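Local coordinates for protein phosphotransferase system, HPr-related proteins (PDB 3LFG) that probably serves as the general, non-sugar-specific phosphocarrier (HPr) of the phosphoenolpyruvate-dependent sugar phosphotransferase system, at residues Ser31-Glu36 / Leu63-Asp68; Val4-Lys9 / Asp79-Lys84. All blocks are in the same frame, centred on the assembly; numbering follows the deposited sequence.

Interaction 1: residues Ser31-Glu36 / Leu63-Asp68; sequences SQIWVE and LSAEGD
W34 and S64 face each other as a hydrogen-bonded pair of the antiparallel ladder that joins strands 32-37 and 60-66, the two inner strands of the four-stranded sheet in the HPr open-faced beta-sandwich. The W34 side chain lies along the partner strand on the sheet face away from the helices. Its CB starts 3.6 Å from S64 OG; CG stands beside the backbone N (chi1 -61°), and the turn of the ring about CB-CG lays its six-membered part along the ladder toward E66. CE3 passes S64 OG obliquely at 3.5 Å, CZ3 meets E66 CB at the ring edge, and CH2 ends 3.6 Å from E66 OE1, with ring and carboxylate planes turned 43° apart. The carbonyl carbon of Q32 lies over one face of the indole, toward its rim, while K41 makes a cation-pi contact with the ring. The extended side chains of Q32 and E66 run side by side, their amide and carboxylate planes nearly parallel, without a hydrogen bond between them.

The backbone beneath is held by two pairs of bonds. W34 N to S64 O is nearly straight at 2.8 Å, whereas Q32 N reaches E66 O at a more bent 142°, near the end of the ladder. Beyond the Q32-E66 pair, S31 OG lies against the backbone of G67 and is hydrogen-bonded to D69. On the other face, I33 pairs with A65 and V35 with L63 at non-hydrogen-bonded positions, facing helices 16-26 and 70-82; V35 CG2 rests 3.8 Å from L63 CD2. At the W34-S64 pair, a water sits 2.8 Å from S64 OG and donates a weak bond to W34 O.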
loop_
_atom_site.group_PDB
_atom_site.type_symbol
_atom_site.label_atom_id
_atom_site.label_comp_id
_atom_site.label_asym_id
_atom_site.label_seq_id
_atom_site.Cartn_x
_atom_site.Cartn_y
_atom_site.Cartn_z
ATOM N N SER A 31 -0.456 -13.565 1.715
ATOM C CA SER A 31 0.936 -13.145 1.596
ATOM C C SER A 31 1.328 -12.166 2.686
ATOM O O SER A 31 0.491 -11.414 3.179
ATOM C CB SER A 31 1.166 -12.442 0.259
ATOM O OG SER A 31 1.050 -13.336 -0.832
ATOM N N GLN A 32 2.606 -12.160 3.036
ATOM C CA GLN A 32 3.159 -11.051 3.792
ATOM C C GLN A 32 3.312 -9.902 2.807
ATOM O O GLN A 32 3.793 -10.085 1.688
ATOM C CB GLN A 32 4.519 -11.387 4.383
ATOM C CG GLN A 32 4.511 -12.520 5.381
ATOM C CD GLN A 32 5.875 -12.723 5.995
ATOM O OE1 GLN A 32 6.307 -11.945 6.846
ATOM N NE2 GLN A 32 6.572 -13.766 5.556
ATOM N N ILE A 33 2.877 -8.719 3.215
ATOM C CA ILE A 33 2.950 -7.543 2.349
ATOM C C ILE A 33 3.625 -6.396 3.084
ATOM O O ILE A 33 3.328 -6.140 4.254
ATOM C CB ILE A 33 1.550 -7.111 1.899
ATOM C CG1 ILE A 33 0.795 -8.310 1.318
ATOM C CG2 ILE A 33 1.620 -6.022 0.827
ATOM C CD1 ILE A 33 -0.672 -8.001 0.981
ATOM N N TRP A 34 4.526 -5.699 2.396
ATOM C CA TRP A 34 5.262 -4.592 2.991
ATOM C C TRP A 34 5.156 -3.339 2.140
ATOM O O TRP A 34 4.994 -3.407 0.917
ATOM C CB TRP A 34 6.749 -4.920 3.148
ATOM C CG TRP A 34 7.065 -6.093 4.029
ATOM C CD1 TRP A 34 7.330 -6.070 5.374
ATOM C CD2 TRP A 34 7.194 -7.458 3.618
ATOM N NE1 TRP A 34 7.597 -7.344 5.822
ATOM C CE2 TRP A 34 7.515 -8.213 4.764
ATOM C CE3 TRP A 34 7.047 -8.117 2.394
ATOM C CZ2 TRP A 34 7.701 -9.598 4.721
ATOM C CZ3 TRP A 34 7.232 -9.496 2.351
ATOM C CH2 TRP A 34 7.557 -10.217 3.509
ATOM N N VAL A 35 5.251 -2.196 2.809
ATOM C CA VAL A 35 5.383 -0.908 2.147
ATOM C C VAL A 35 6.667 -0.287 2.644
ATOM O O VAL A 35 6.946 -0.315 3.845
ATOM C CB VAL A 35 4.231 0.057 2.510
ATOM C CG1 VAL A 35 4.319 1.329 1.674
ATOM C CG2 VAL A 35 2.885 -0.609 2.311
ATOM N N GLU A 36 7.450 0.274 1.734
ATOM C CA GLU A 36 8.723 0.881 2.106
ATOM C C GLU A 36 8.843 2.288 1.555
ATOM O O GLU A 36 8.462 2.555 0.417
ATOM C CB GLU A 36 9.891 0.025 1.603
ATOM C CG GLU A 36 11.256 0.566 1.992
ATOM C CD GLU A 36 12.395 -0.322 1.529
ATOM O OE1 GLU A 36 12.174 -1.539 1.345
ATOM O OE2 GLU A 36 13.516 0.202 1.354
ATOM N N LEU A 63 6.080 -1.346 -2.865
ATOM C CA LEU A 63 5.230 -2.393 -2.333
ATOM C C LEU A 63 5.872 -3.723 -2.640
ATOM O O LEU A 63 6.416 -3.921 -3.723
ATOM C CB LEU A 63 3.865 -2.384 -3.003
ATOM C CG LEU A 63 3.055 -1.099 -2.953
ATOM C CD1 LEU A 63 1.762 -1.310 -3.754
ATOM C CD2 LEU A 63 2.790 -0.732 -1.509
ATOM N N SER A 64 5.797 -4.648 -1.696
ATOM C CA SER A 64 6.303 -5.981 -1.976
ATOM C C SER A 64 5.433 -7.003 -1.266
ATOM O O SER A 64 4.873 -6.719 -0.207
ATOM C CB SER A 64 7.761 -6.089 -1.545
ATOM O OG SER A 64 7.901 -5.899 -0.155
ATOM N N ALA A 65 5.300 -8.179 -1.867
ATOM C CA ALA A 65 4.494 -9.250 -1.300
ATOM C C ALA A 65 5.185 -10.597 -1.472
ATOM O O ALA A 65 5.816 -10.859 -2.494
ATOM C CB ALA A 65 3.115 -9.285 -1.950
ATOM N N GLU A 66 5.078 -11.437 -0.447
ATOM C CA GLU A 66 5.678 -12.761 -0.480
ATOM C C GLU A 66 4.669 -13.778 0.013
ATOM O O GLU A 66 4.226 -13.727 1.164
ATOM C CB GLU A 66 6.929 -12.811 0.389
ATOM C CG GLU A 66 7.583 -14.190 0.417
ATOM C CD GLU A 66 8.765 -14.252 1.362
ATOM O OE1 GLU A 66 8.917 -13.326 2.187
ATOM O OE2 GLU A 66 9.543 -15.226 1.284
ATOM N N GLY A 67 4.299 -14.708 -0.858
ATOM C CA GLY A 67 3.352 -15.734 -0.476
ATOM C C GLY A 67 2.604 -16.331 -1.648
ATOM O O GLY A 67 2.919 -16.063 -2.810
ATOM N N ASP A 68 1.583 -17.117 -1.342
ATOM C CA ASP A 68 0.891 -17.870 -2.381
ATOM C C ASP A 68 0.081 -16.994 -3.318
ATOM O O ASP A 68 -0.179 -17.373 -4.459
ATOM C CB ASP A 68 -0.005 -18.950 -1.764
ATOM C CG ASP A 68 0.784 -19.980 -0.973
ATOM O OD1 ASP A 68 2.000 -20.130 -1.224
ATOM O OD2 ASP A 68 0.184 -20.642 -0.096
HETATM O O HOH W 1 8.235 -3.117 0.099
#

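Interaction 2: residues Val4-Lys9 / Asp79-Lys84; sequences VTIEIK and DLIESK
I81 overlaps I6 and I8 with both of its branches, seating the last turn of helix 70-82 on the edge strand 2-7 and the residues that follow it in the open-faced beta-sandwich of HPr. I6 and I81 reach toward each other tip to tip: I6 CD1 lies 3.5 Å from I81 CG2. The I6 torsions explain this reach, for CG1 stands opposite the backbone N (chi1 -172°) and the chain continues extended to CD1, so that the methyl projects well out from the strand. The same methyl also touches CG of E82 at 4.0 Å, where the aliphatic part of the glutamate borders the apolar patch.

I8 approaches I81 at a slant rather than end-on. A bend about CB-CG1 (chi2 -57°) turns CD1 to within 3.7 Å of I81 CD1. The CG2 branch of I81 additionally packs 3.7 Å from the backbone O of E7, so the isoleucine meets both side chains and the main chain between them. Further inward, I81 also touches F22 of helix 16-26, which extends this apolar layer into the core.

Beyond the isoleucines the contact becomes more polar. K84 adopts positive phi and closes a Schellman motif at the helix C-terminus, with its N bonded to I81 O. Its extended side chain brings CE to 3.9 Å from K9 CB. The two ammonium groups stay apart, K9 NZ lying 6.6 Å from K84 NZ. The direct contacts between the segments are van der Waals contacts, but a water supplies a polar bridge: it accepts from K9 N and donates to I81 O, with both bonds at 2.9 Å.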
loop_
_atom_site.group_PDB
_atom_site.type_symbol
_atom_site.label_atom_id
_atom_site.label_comp_id
_atom_site.label_asym_id
_atom_site.label_seq_id
_atom_site.Cartn_x
_atom_site.Cartn_y
_atom_site.Cartn_z
ATOM N N VAL A 4 6.763 -3.712 -6.606
ATOM C CA VAL A 4 6.493 -2.635 -7.540
ATOM C C VAL A 4 6.740 -1.317 -6.828
ATOM O O VAL A 4 6.588 -1.230 -5.616
ATOM C CB VAL A 4 5.030 -2.636 -8.038
ATOM C CG1 VAL A 4 4.700 -3.938 -8.771
ATOM C CG2 VAL A 4 4.052 -2.365 -6.894
ATOM N N THR A 5 7.121 -0.299 -7.592
ATOM C CA THR A 5 7.304 1.046 -7.059
ATOM C C THR A 5 6.206 1.900 -7.653
ATOM O O THR A 5 5.914 1.805 -8.853
ATOM C CB THR A 5 8.676 1.610 -7.458
ATOM O OG1 THR A 5 9.708 0.806 -6.868
ATOM C CG2 THR A 5 8.829 3.032 -6.983
ATOM N N ILE A 6 5.573 2.724 -6.823
ATOM C CA ILE A 6 4.391 3.440 -7.277
ATOM C C ILE A 6 4.189 4.713 -6.490
ATOM O O ILE A 6 4.445 4.754 -5.282
ATOM C CB ILE A 6 3.124 2.537 -7.191
ATOM C CG1 ILE A 6 1.923 3.226 -7.844
ATOM C CG2 ILE A 6 2.838 2.131 -5.745
ATOM C CD1 ILE A 6 0.727 2.311 -8.009
ATOM N N GLU A 7 3.757 5.754 -7.200
ATOM C CA GLU A 7 3.440 7.039 -6.589
ATOM C C GLU A 7 2.028 7.010 -6.020
ATOM O O GLU A 7 1.090 6.533 -6.670
ATOM C CB GLU A 7 3.558 8.152 -7.639
ATOM C CG GLU A 7 3.349 9.535 -7.066
ATOM C CD GLU A 7 3.493 10.641 -8.106
ATOM O OE1 GLU A 7 4.035 10.389 -9.205
ATOM O OE2 GLU A 7 3.040 11.766 -7.821
ATOM N N ILE A 8 1.885 7.495 -4.788
ATOM C CA ILE A 8 0.574 7.659 -4.171
ATOM C C ILE A 8 0.053 9.038 -4.537
ATOM O O ILE A 8 0.630 10.044 -4.141
ATOM C CB ILE A 8 0.670 7.492 -2.629
ATOM C CG1 ILE A 8 1.398 6.180 -2.283
ATOM C CG2 ILE A 8 -0.698 7.549 -2.008
ATOM C CD1 ILE A 8 0.758 4.936 -2.866
ATOM N N LYS A 9 -1.024 9.095 -5.318
ATOM C CA LYS A 9 -1.404 10.350 -5.965
ATOM C C LYS A 9 -2.663 11.016 -5.423
ATOM O O LYS A 9 -3.023 12.125 -5.859
ATOM C CB LYS A 9 -1.563 10.139 -7.474
ATOM C CG LYS A 9 -0.305 9.686 -8.170
ATOM C CD LYS A 9 -0.534 9.611 -9.684
ATOM C CE LYS A 9 0.693 9.090 -10.408
ATOM N NZ LYS A 9 0.549 9.246 -11.896
ATOM N N ASP A 79 -4.069 -1.514 -8.250
ATOM C CA ASP A 79 -5.331 -1.066 -8.828
ATOM C C ASP A 79 -6.021 -0.070 -7.908
ATOM O O ASP A 79 -6.586 0.917 -8.364
ATOM C CB ASP A 79 -6.261 -2.247 -9.097
ATOM C CG ASP A 79 -5.851 -3.045 -10.313
ATOM O OD1 ASP A 79 -5.025 -2.549 -11.109
ATOM O OD2 ASP A 79 -6.366 -4.173 -10.464
ATOM N N LEU A 80 -5.996 -0.339 -6.607
ATOM C CA LEU A 80 -6.646 0.562 -5.669
ATOM C C LEU A 80 -5.990 1.943 -5.721
ATOM O O LEU A 80 -6.670 2.969 -5.800
ATOM C CB LEU A 80 -6.567 -0.042 -4.260
ATOM C CG LEU A 80 -7.205 0.829 -3.192
ATOM C CD1 LEU A 80 -8.710 0.977 -3.450
ATOM C CD2 LEU A 80 -6.938 0.252 -1.790
ATOM N N ILE A 81 -4.662 1.957 -5.696
ATOM C CA ILE A 81 -3.879 3.192 -5.723
ATOM C C ILE A 81 -4.087 3.953 -7.038
ATOM O O ILE A 81 -4.218 5.190 -7.053
ATOM C CB ILE A 81 -2.374 2.857 -5.512
ATOM C CG1 ILE A 81 -2.117 2.451 -4.060
ATOM C CG2 ILE A 81 -1.486 4.045 -5.889
ATOM C CD1 ILE A 81 -0.781 1.763 -3.848
ATOM N N GLU A 82 -4.137 3.218 -8.148
ATOM C CA GLU A 82 -4.298 3.851 -9.451
ATOM C C GLU A 82 -5.704 4.415 -9.667
ATOM O O GLU A 82 -5.911 5.248 -10.551
ATOM C CB GLU A 82 -3.879 2.884 -10.566
ATOM C CG GLU A 82 -2.369 2.698 -10.566
ATOM C CD GLU A 82 -1.866 1.858 -11.706
ATOM O OE1 GLU A 82 -2.687 1.156 -12.321
ATOM O OE2 GLU A 82 -0.645 1.908 -11.982
ATOM N N SER A 83 -6.662 3.958 -8.867
ATOM C CA SER A 83 -8.001 4.547 -8.867
ATOM C C SER A 83 -8.083 5.727 -7.889
ATOM O O SER A 83 -9.161 6.303 -7.675
ATOM C CB SER A 83 -9.049 3.501 -8.483
ATOM O OG SER A 83 -9.088 3.326 -7.072
ATOM N N LYS A 84 -6.947 6.081 -7.291
ATOM C CA LYS A 84 -6.899 7.123 -6.251
ATOM C C LYS A 84 -7.911 6.846 -5.142
ATOM O O LYS A 84 -8.543 7.758 -4.615
ATOM C CB LYS A 84 -7.052 8.530 -6.836
ATOM C CG LYS A 84 -5.872 8.905 -7.713
ATOM C CD LYS A 84 -6.005 10.302 -8.281
ATOM C CE LYS A 84 -4.991 10.522 -9.392
ATOM N NZ LYS A 84 -5.192 11.849 -10.028
HETATM O O HOH W 2 -3.180 7.103 -5.154
#

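Overall arrangement
From the N terminus, strand 2-7 forms one edge of the sheet and, with the residues just after it, is met by helix 70-82 near the end of the chain; interaction 2 closes the longer loop. Within that loop, helix 16-26 leads to strand 32-37, and the chain passes strand 40-43 and helix 47-53 before strand 60-66 returns to close the smaller loop of interaction 1. The loops are therefore nested, not crossed. Interaction 1 joins the central strands, interaction 2 the edge strand and terminal helix. They meet at L63, whose N probably bonds to V4 O and whose CD1 packs against I6 and I81.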